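PDB 5DXF: trehalose-6-phosphate phosphatase from Candida albicans, which is a GT-B-fold protein of glycosyltransferase family 20, represented here by its N-terminal domain and built from two Rossmann-like lobes. Local coordinates for residues K331-G336 and T366-Q371; A425-I430 and P454-E459. One frame throughout, in Å; residues are numbered along the deposited sequence.

Contact 1: residues K331-G336 and T366-Q371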
ATOM      1  N   LYS A 331     -13.000   4.317  28.685  1.00 66.48           N
ATOM      2  CA  LYS A 331     -11.781   4.817  28.054  1.00 64.04           C
ATOM      3  C   LYS A 331     -11.966   5.089  26.563  1.00 59.16           C
ATOM      4  O   LYS A 331     -12.800   4.466  25.906  1.00 60.48           O
ATOM      5  CB  LYS A 331     -10.630   3.828  28.263  1.00 58.77           C
ATOM      6  CG  LYS A 331     -10.193   3.701  29.711  1.00 54.33           C
ATOM      7  CD  LYS A 331      -9.086   2.678  29.885  1.00 42.21           C
ATOM      8  CE  LYS A 331      -8.599   2.661  31.323  1.00 46.21           C
ATOM      9  NZ  LYS A 331      -8.133   4.009  31.748  1.00 48.12           N
ATOM     10  N   LYS A 332     -11.182   6.029  26.040  1.00 53.72           N
ATOM     11  CA  LYS A 332     -11.219   6.376  24.622  1.00 53.46           C
ATOM     12  C   LYS A 332     -10.085   5.678  23.876  1.00 51.57           C
ATOM     13  O   LYS A 332      -8.933   5.711  24.312  1.00 51.79           O
ATOM     14  CB  LYS A 332     -11.123   7.892  24.435  1.00 56.84           C
ATOM     15  CG  LYS A 332     -12.235   8.692  25.108  1.00 63.56           C
ATOM     16  CD  LYS A 332     -13.579   8.498  24.414  1.00 56.62           C
ATOM     17  CE  LYS A 332     -14.657   9.395  25.015  1.00 63.13           C
ATOM     18  NZ  LYS A 332     -15.987   9.206  24.362  1.00 79.26           N
ATOM     19  N   LEU A 333     -10.412   5.058  22.746  1.00 51.74           N
ATOM     20  CA  LEU A 333      -9.453   4.213  22.037  1.00 42.23           C
ATOM     21  C   LEU A 333      -8.970   4.800  20.712  1.00 53.16           C
ATOM     22  O   LEU A 333      -9.767   5.086  19.816  1.00 51.88           O
ATOM     23  CB  LEU A 333     -10.062   2.831  21.788  1.00 47.46           C
ATOM     24  CG  LEU A 333      -9.678   1.705  22.753  1.00 57.87           C
ATOM     25  CD1 LEU A 333      -9.363   2.237  24.147  1.00 50.41           C
ATOM     26  CD2 LEU A 333     -10.769   0.643  22.806  1.00 56.30           C
ATOM     27  N   ILE A 334      -7.655   4.971  20.599  1.00 44.91           N
ATOM     28  CA  ILE A 334      -7.030   5.339  19.334  1.00 38.93           C
ATOM     29  C   ILE A 334      -6.399   4.085  18.739  1.00 41.15           C
ATOM     30  O   ILE A 334      -5.565   3.443  19.381  1.00 44.55           O
ATOM     31  CB  ILE A 334      -5.964   6.441  19.512  1.00 43.12           C
ATOM     32  CG1 ILE A 334      -6.474   7.529  20.458  1.00 44.82           C
ATOM     33  CG2 ILE A 334      -5.572   7.034  18.167  1.00 46.92           C
ATOM     34  CD1 ILE A 334      -5.555   8.730  20.570  1.00 36.85           C
ATOM     35  N   VAL A 335      -6.808   3.731  17.523  1.00 35.01           N
ATOM     36  CA  VAL A 335      -6.353   2.494  16.895  1.00 34.30           C
ATOM     37  C   VAL A 335      -5.731   2.735  15.524  1.00 45.16           C
ATOM     38  O   VAL A 335      -6.320   3.402  14.670  1.00 51.77           O
ATOM     39  CB  VAL A 335      -7.514   1.489  16.743  1.00 42.90           C
ATOM     40  CG1 VAL A 335      -7.038   0.223  16.039  1.00 28.92           C
ATOM     41  CG2 VAL A 335      -8.102   1.159  18.101  1.00 40.01           C
ATOM     42  N   GLY A 336      -4.536   2.186  15.323  1.00 49.77           N
ATOM     43  CA  GLY A 336      -3.855   2.279  14.046  1.00 42.36           C
ATOM     44  C   GLY A 336      -3.061   1.025  13.735  1.00 39.86           C
ATOM     45  O   GLY A 336      -2.638   0.306  14.643  1.00 43.21           O
ATOM     46  N   THR A 366      -7.520   8.165  30.677  1.00 63.12           N
ATOM     47  CA  THR A 366      -8.708   7.821  29.898  1.00 68.11           C
ATOM     48  C   THR A 366      -8.451   7.536  28.418  1.00 57.40           C
ATOM     49  O   THR A 366      -9.334   7.031  27.726  1.00 51.33           O
ATOM     50  CB  THR A 366      -9.766   8.939  29.989  1.00 66.44           C
ATOM     51  OG1 THR A 366      -9.139  10.211  29.790  1.00 70.67           O
ATOM     52  CG2 THR A 366     -10.440   8.923  31.352  1.00 66.02           C
ATOM     53  N   VAL A 367      -7.259   7.854  27.926  1.00 54.07           N
ATOM     54  CA  VAL A 367      -6.960   7.612  26.516  1.00 51.70           C
ATOM     55  C   VAL A 367      -5.935   6.504  26.332  1.00 50.07           C
ATOM     56  O   VAL A 367      -4.843   6.552  26.896  1.00 51.97           O
ATOM     57  CB  VAL A 367      -6.445   8.879  25.816  1.00 58.23           C
ATOM     58  CG1 VAL A 367      -6.253   8.619  24.331  1.00 49.66           C
ATOM     59  CG2 VAL A 367      -7.415  10.017  26.022  1.00 59.14           C
ATOM     60  N   VAL A 368      -6.297   5.507  25.532  1.00 46.09           N
ATOM     61  CA  VAL A 368      -5.395   4.405  25.228  1.00 48.79           C
ATOM     62  C   VAL A 368      -5.090   4.349  23.736  1.00 42.54           C
ATOM     63  O   VAL A 368      -6.000   4.292  22.909  1.00 45.66           O
ATOM     64  CB  VAL A 368      -5.979   3.055  25.677  1.00 50.47           C
ATOM     65  CG1 VAL A 368      -5.090   1.912  25.208  1.00 42.40           C
ATOM     66  CG2 VAL A 368      -6.143   3.027  27.191  1.00 48.06           C
ATOM     67  N   LEU A 369      -3.803   4.378  23.399  1.00 48.87           N
ATOM     68  CA  LEU A 369      -3.366   4.266  22.012  1.00 39.90           C
ATOM     69  C   LEU A 369      -2.981   2.823  21.703  1.00 41.95           C
ATOM     70  O   LEU A 369      -2.054   2.281  22.304  1.00 38.66           O
ATOM     71  CB  LEU A 369      -2.188   5.210  21.735  1.00 49.73           C
ATOM     72  CG  LEU A 369      -1.652   5.330  20.303  1.00 40.21           C
ATOM     73  CD1 LEU A 369      -1.151   6.740  20.032  1.00 46.21           C
ATOM     74  CD2 LEU A 369      -0.534   4.331  20.050  1.00 43.93           C
ATOM     75  N   ILE A 370      -3.695   2.202  20.769  1.00 41.89           N
ATOM     76  CA  ILE A 370      -3.382   0.840  20.351  1.00 39.15           C
ATOM     77  C   ILE A 370      -2.715   0.841  18.982  1.00 40.10           C
ATOM     78  O   ILE A 370      -3.323   1.233  17.984  1.00 47.24           O
ATOM     79  CB  ILE A 370      -4.642  -0.048  20.308  1.00 48.91           C
ATOM     80  CG1 ILE A 370      -5.230  -0.193  21.712  1.00 50.56           C
ATOM     81  CG2 ILE A 370      -4.313  -1.416  19.721  1.00 41.47           C
ATOM     82  CD1 ILE A 370      -6.631  -0.752  21.735  1.00 62.62           C
ATOM     83  N   GLN A 371      -1.457   0.410  18.946  1.00 43.01           N
ATOM     84  CA  GLN A 371      -0.704   0.332  17.701  1.00 41.83           C
ATOM     85  C   GLN A 371      -0.301  -1.107  17.397  1.00 39.00           C
ATOM     86  O   GLN A 371       0.405  -1.740  18.183  1.00 42.39           O
ATOM     87  CB  GLN A 371       0.543   1.222  17.765  1.00 42.11           C
ATOM     88  CG  GLN A 371       1.296   1.332  16.447  1.00 36.71           C
ATOM     89  CD  GLN A 371       0.520   2.099  15.396  1.00 46.57           C
ATOM     90  OE1 GLN A 371      -0.240   3.013  15.715  1.00 48.32           O
ATOM     91  NE2 GLN A 371       0.702   1.728  14.135  1.00 43.98           N
TER
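Leu333 and Val368 pack against each other on one buried face of this strand pair. Their side chains stand alongside each other and point the same way, Leu333 CD1 lying 3.8 Å from Val368 CB. On the same face Leu333 CG meets the end of Ile370, 4.0 Å from its CD1; with Ile370 CG1 beside its own backbone N (chi1 -64°), CD1 runs back toward the leucine. Val424 and Leu421 of helix 415-424 cover the Leu333 and Val335 side. Five parallel-strand hydrogen bonds join the backbones, from Lys332 N to Thr366 O (2.7 Å) through to Gly336 N to Ile370 O (3.1 Å). The two strands and helix 346-359 form a beta-alpha-beta unit of a Rossmann-like lobe, and Phe353 of that helix packs on Val367 and Leu369. On this helix-covered face Ile334 CD1 reaches Val367 CG1 at 3.8 Å. The amide of Gln371 lies against the carbonyl of Gly336; Lys349 NZ bonds to its OE1 and Asp338 OD2 to its NE2. At the N-terminal end the side chains are more open to solvent, although the backbone bond there is straight: Lys331 CD lies 4.0 Å from Val368 CG2, while the exposed Lys332 leads its amine away from the neighbouring strand.

Contact 2: residues A425-I430 and P454-E459; sequences ADLALI and PLILSE
Strands 428-430 and 455-458 run parallel, their axes 4.9 Å apart and only 2° from alignment, joined by a ladder in which Ala428 N binds Pro454 O, Ile456 N binds Ala428 O (3.0 Å) and Ile430 N binds Ile456 O (2.9 Å). The last bond, from Ser458 N to Ile430 O, is weak, its N-H...O angle only 121°. On one face Ile456 is the central side chain. Leu429, its CG anti to the backbone N (chi1 -175°), brings CD1 to 3.6 Å from Ile456 CB, and from the other direction along the strand Leu427 CD2 approaches Ile456 CG1 at 3.9 Å. Ile485 of helix 478-489 packs over both Leu429 and Ile456. The other face is built from Ala428, Ile430, Leu455 and Leu457. Here Leu455 CD1 rests against Ala428 CB at 3.7 Å and also touches Ile430 CG1, whereas Leu457 lies alongside Ile430, its CD1 3.6 Å from Ile430 CB. Phe444 of helix 439-447 closes over Ala428 and Leu455. At the C-terminal end of strand 455-458, Ser458 OG bonds to Ser432 O, linking that strand to the chain two residues beyond Ile430. Two parallel strands linked through helix 439-447, with helices on both faces, make the beta-alpha-beta unit characteristic of the Rossmann-like lobes of GT-B proteins.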
ATOM      1  N   ALA A 425     -12.770   1.456  17.693  1.00 41.35           N
ATOM      2  CA  ALA A 425     -11.972   2.678  17.744  1.00 47.09           C
ATOM      3  C   ALA A 425     -12.814   3.945  17.892  1.00 56.99           C
ATOM      4  O   ALA A 425     -13.809   4.132  17.188  1.00 55.39           O
ATOM      5  CB  ALA A 425     -11.106   2.780  16.507  1.00 47.02           C
ATOM      6  N   ASP A 426     -12.427   4.800  18.826  1.00 53.27           N
ATOM      7  CA  ASP A 426     -13.018   6.110  18.958  1.00 52.07           C
ATOM      8  C   ASP A 426     -12.238   7.124  18.128  1.00 56.54           C
ATOM      9  O   ASP A 426     -12.682   8.236  17.907  1.00 51.63           O
ATOM     10  CB  ASP A 426     -13.054   6.529  20.426  1.00 58.63           C
ATOM     11  CG  ASP A 426     -13.884   5.587  21.288  1.00 69.53           C
ATOM     12  OD1 ASP A 426     -15.126   5.570  21.152  1.00 60.68           O
ATOM     13  OD2 ASP A 426     -13.289   4.867  22.109  1.00 57.72           O
ATOM     14  N   LEU A 427     -11.058   6.720  17.677  1.00 63.54           N
ATOM     15  CA  LEU A 427     -10.217   7.565  16.845  1.00 58.89           C
ATOM     16  C   LEU A 427      -9.352   6.748  15.903  1.00 56.92           C
ATOM     17  O   LEU A 427      -8.975   5.636  16.207  1.00 60.98           O
ATOM     18  CB  LEU A 427      -9.318   8.433  17.718  1.00 20.00           C
ATOM     19  CG  LEU A 427      -8.934   9.815  17.210  1.00 20.00           C
ATOM     20  CD1 LEU A 427      -7.602  10.240  17.778  1.00 20.00           C
ATOM     21  CD2 LEU A 427      -8.894   9.877  15.701  1.00 20.00           C
ATOM     22  N   ALA A 428      -9.028   7.321  14.763  1.00 44.55           N
ATOM     23  CA  ALA A 428      -8.046   6.757  13.885  1.00 48.34           C
ATOM     24  C   ALA A 428      -7.050   7.860  13.630  1.00 63.79           C
ATOM     25  O   ALA A 428      -7.435   8.988  13.414  1.00 58.71           O
ATOM     26  CB  ALA A 428      -8.684   6.308  12.596  1.00 42.02           C
ATOM     27  N   LEU A 429      -5.769   7.541  13.685  1.00 56.37           N
ATOM     28  CA  LEU A 429      -4.732   8.539  13.427  1.00 52.36           C
ATOM     29  C   LEU A 429      -3.731   8.021  12.399  1.00 54.15           C
ATOM     30  O   LEU A 429      -3.016   7.051  12.647  1.00 63.73           O
ATOM     31  CB  LEU A 429      -4.011   8.932  14.725  1.00 52.65           C
ATOM     32  CG  LEU A 429      -2.961  10.048  14.665  1.00 55.52           C
ATOM     33  CD1 LEU A 429      -3.483  11.233  13.865  1.00 53.34           C
ATOM     34  CD2 LEU A 429      -2.554  10.485  16.072  1.00 44.64           C
ATOM     35  N   ILE A 430      -3.695   8.669  11.239  1.00 56.55           N
ATOM     36  CA  ILE A 430      -2.725   8.328  10.202  1.00 58.41           C
ATOM     37  C   ILE A 430      -1.708   9.456  10.067  1.00 59.76           C
ATOM     38  O   ILE A 430      -2.078  10.593   9.778  1.00 55.47           O
ATOM     39  CB  ILE A 430      -3.407   8.069   8.842  1.00 66.06           C
ATOM     40  CG1 ILE A 430      -4.543   7.054   8.996  1.00 71.99           C
ATOM     41  CG2 ILE A 430      -2.395   7.607   7.806  1.00 58.78           C
ATOM     42  CD1 ILE A 430      -4.115   5.754   9.642  1.00 73.94           C
ATOM     43  N   PRO A 454     -14.143   9.692  14.443  1.00 41.30           N
ATOM     44  CA  PRO A 454     -13.325  10.576  13.601  1.00 45.05           C
ATOM     45  C   PRO A 454     -11.998   9.986  13.112  1.00 59.02           C
ATOM     46  O   PRO A 454     -11.334   9.174  13.777  1.00 52.74           O
ATOM     47  CB  PRO A 454     -13.060  11.780  14.515  1.00 47.52           C
ATOM     48  CG  PRO A 454     -13.213  11.261  15.889  1.00 54.02           C
ATOM     49  CD  PRO A 454     -14.305  10.236  15.804  1.00 54.60           C
ATOM     50  N   LEU A 455     -11.626  10.430  11.916  1.00 51.71           N
ATOM     51  CA  LEU A 455     -10.363  10.072  11.295  1.00 45.70           C
ATOM     52  C   LEU A 455      -9.487  11.307  11.129  1.00 51.53           C
ATOM     53  O   LEU A 455      -9.915  12.312  10.557  1.00 60.74           O
ATOM     54  CB  LEU A 455     -10.601   9.411   9.937  1.00 40.94           C
ATOM     55  CG  LEU A 455      -9.378   9.334   9.021  1.00 44.23           C
ATOM     56  CD1 LEU A 455      -8.357   8.347   9.566  1.00 42.88           C
ATOM     57  CD2 LEU A 455      -9.784   8.974   7.600  1.00 44.13           C
ATOM     58  N   ILE A 456      -8.266  11.232  11.643  1.00 48.59           N
ATOM     59  CA  ILE A 456      -7.288  12.291  11.444  1.00 53.55           C
ATOM     60  C   ILE A 456      -6.241  11.819  10.442  1.00 48.59           C
ATOM     61  O   ILE A 456      -5.667  10.733  10.584  1.00 49.53           O
ATOM     62  CB  ILE A 456      -6.612  12.706  12.760  1.00 48.19           C
ATOM     63  CG1 ILE A 456      -7.667  13.055  13.809  1.00 47.45           C
ATOM     64  CG2 ILE A 456      -5.687  13.890  12.529  1.00 51.64           C
ATOM     65  CD1 ILE A 456      -7.084  13.589  15.100  1.00 48.41           C
ATOM     66  N   LEU A 457      -6.004  12.643   9.427  1.00 49.99           N
ATOM     67  CA  LEU A 457      -5.205  12.244   8.280  1.00 59.29           C
ATOM     68  C   LEU A 457      -4.023  13.179   8.054  1.00 56.07           C
ATOM     69  O   LEU A 457      -4.163  14.404   8.093  1.00 55.15           O
ATOM     70  CB  LEU A 457      -6.084  12.190   7.027  1.00 53.48           C
ATOM     71  CG  LEU A 457      -5.813  11.057   6.039  1.00 62.06           C
ATOM     72  CD1 LEU A 457      -5.849   9.731   6.769  1.00 57.54           C
ATOM     73  CD2 LEU A 457      -6.833  11.072   4.910  1.00 63.01           C
ATOM     74  N   SER A 458      -2.854  12.588   7.832  1.00 53.13           N
ATOM     75  CA  SER A 458      -1.664  13.353   7.486  1.00 51.34           C
ATOM     76  C   SER A 458      -1.875  13.954   6.108  1.00 50.84           C
ATOM     77  O   SER A 458      -2.440  13.309   5.227  1.00 52.35           O
ATOM     78  CB  SER A 458      -0.412  12.470   7.511  1.00 49.42           C
ATOM     79  OG  SER A 458       0.705  13.142   6.957  1.00 47.91           O
ATOM     80  N   GLU A 459      -1.442  15.195   5.919  1.00 50.26           N
ATOM     81  CA  GLU A 459      -1.622  15.855   4.633  1.00 53.62           C
ATOM     82  C   GLU A 459      -0.633  15.321   3.602  1.00 54.31           C
ATOM     83  O   GLU A 459      -0.759  15.590   2.407  1.00 54.03           O
ATOM     84  CB  GLU A 459      -1.469  17.367   4.780  1.00 51.85           C
ATOM     85  CG  GLU A 459      -0.092  17.807   5.242  1.00 51.05           C
ATOM     86  CD  GLU A 459      -0.020  19.297   5.494  1.00 62.81           C
ATOM     87  OE1 GLU A 459      -1.019  19.867   5.979  1.00 67.86           O
ATOM     88  OE2 GLU A 459       1.034  19.902   5.202  1.00 69.60           O
TER

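How the contacts relate
From the N terminus, the chain passes through strand 332-339 and helix 346-359, and contact 1 closes that loop when strand 367-374 pairs with the first strand. It then continues through helix 381-398, strand 406-409 and helix 415-424 before contact 2 opens; strand 455-458 closes this second loop after helix 439-447. The loops follow in series, neither nested nor crossed. The contacts, with centres about 11 Å apart, meet directly where residues 331-336 and 425-430 run next to each other: Leu333 O lies 2.9 Å from Asp426 N, a probable hydrogen bond, and Asp426 OD2 accepts from Leu333 N. The two beta-alpha-beta units thus join within one lobe.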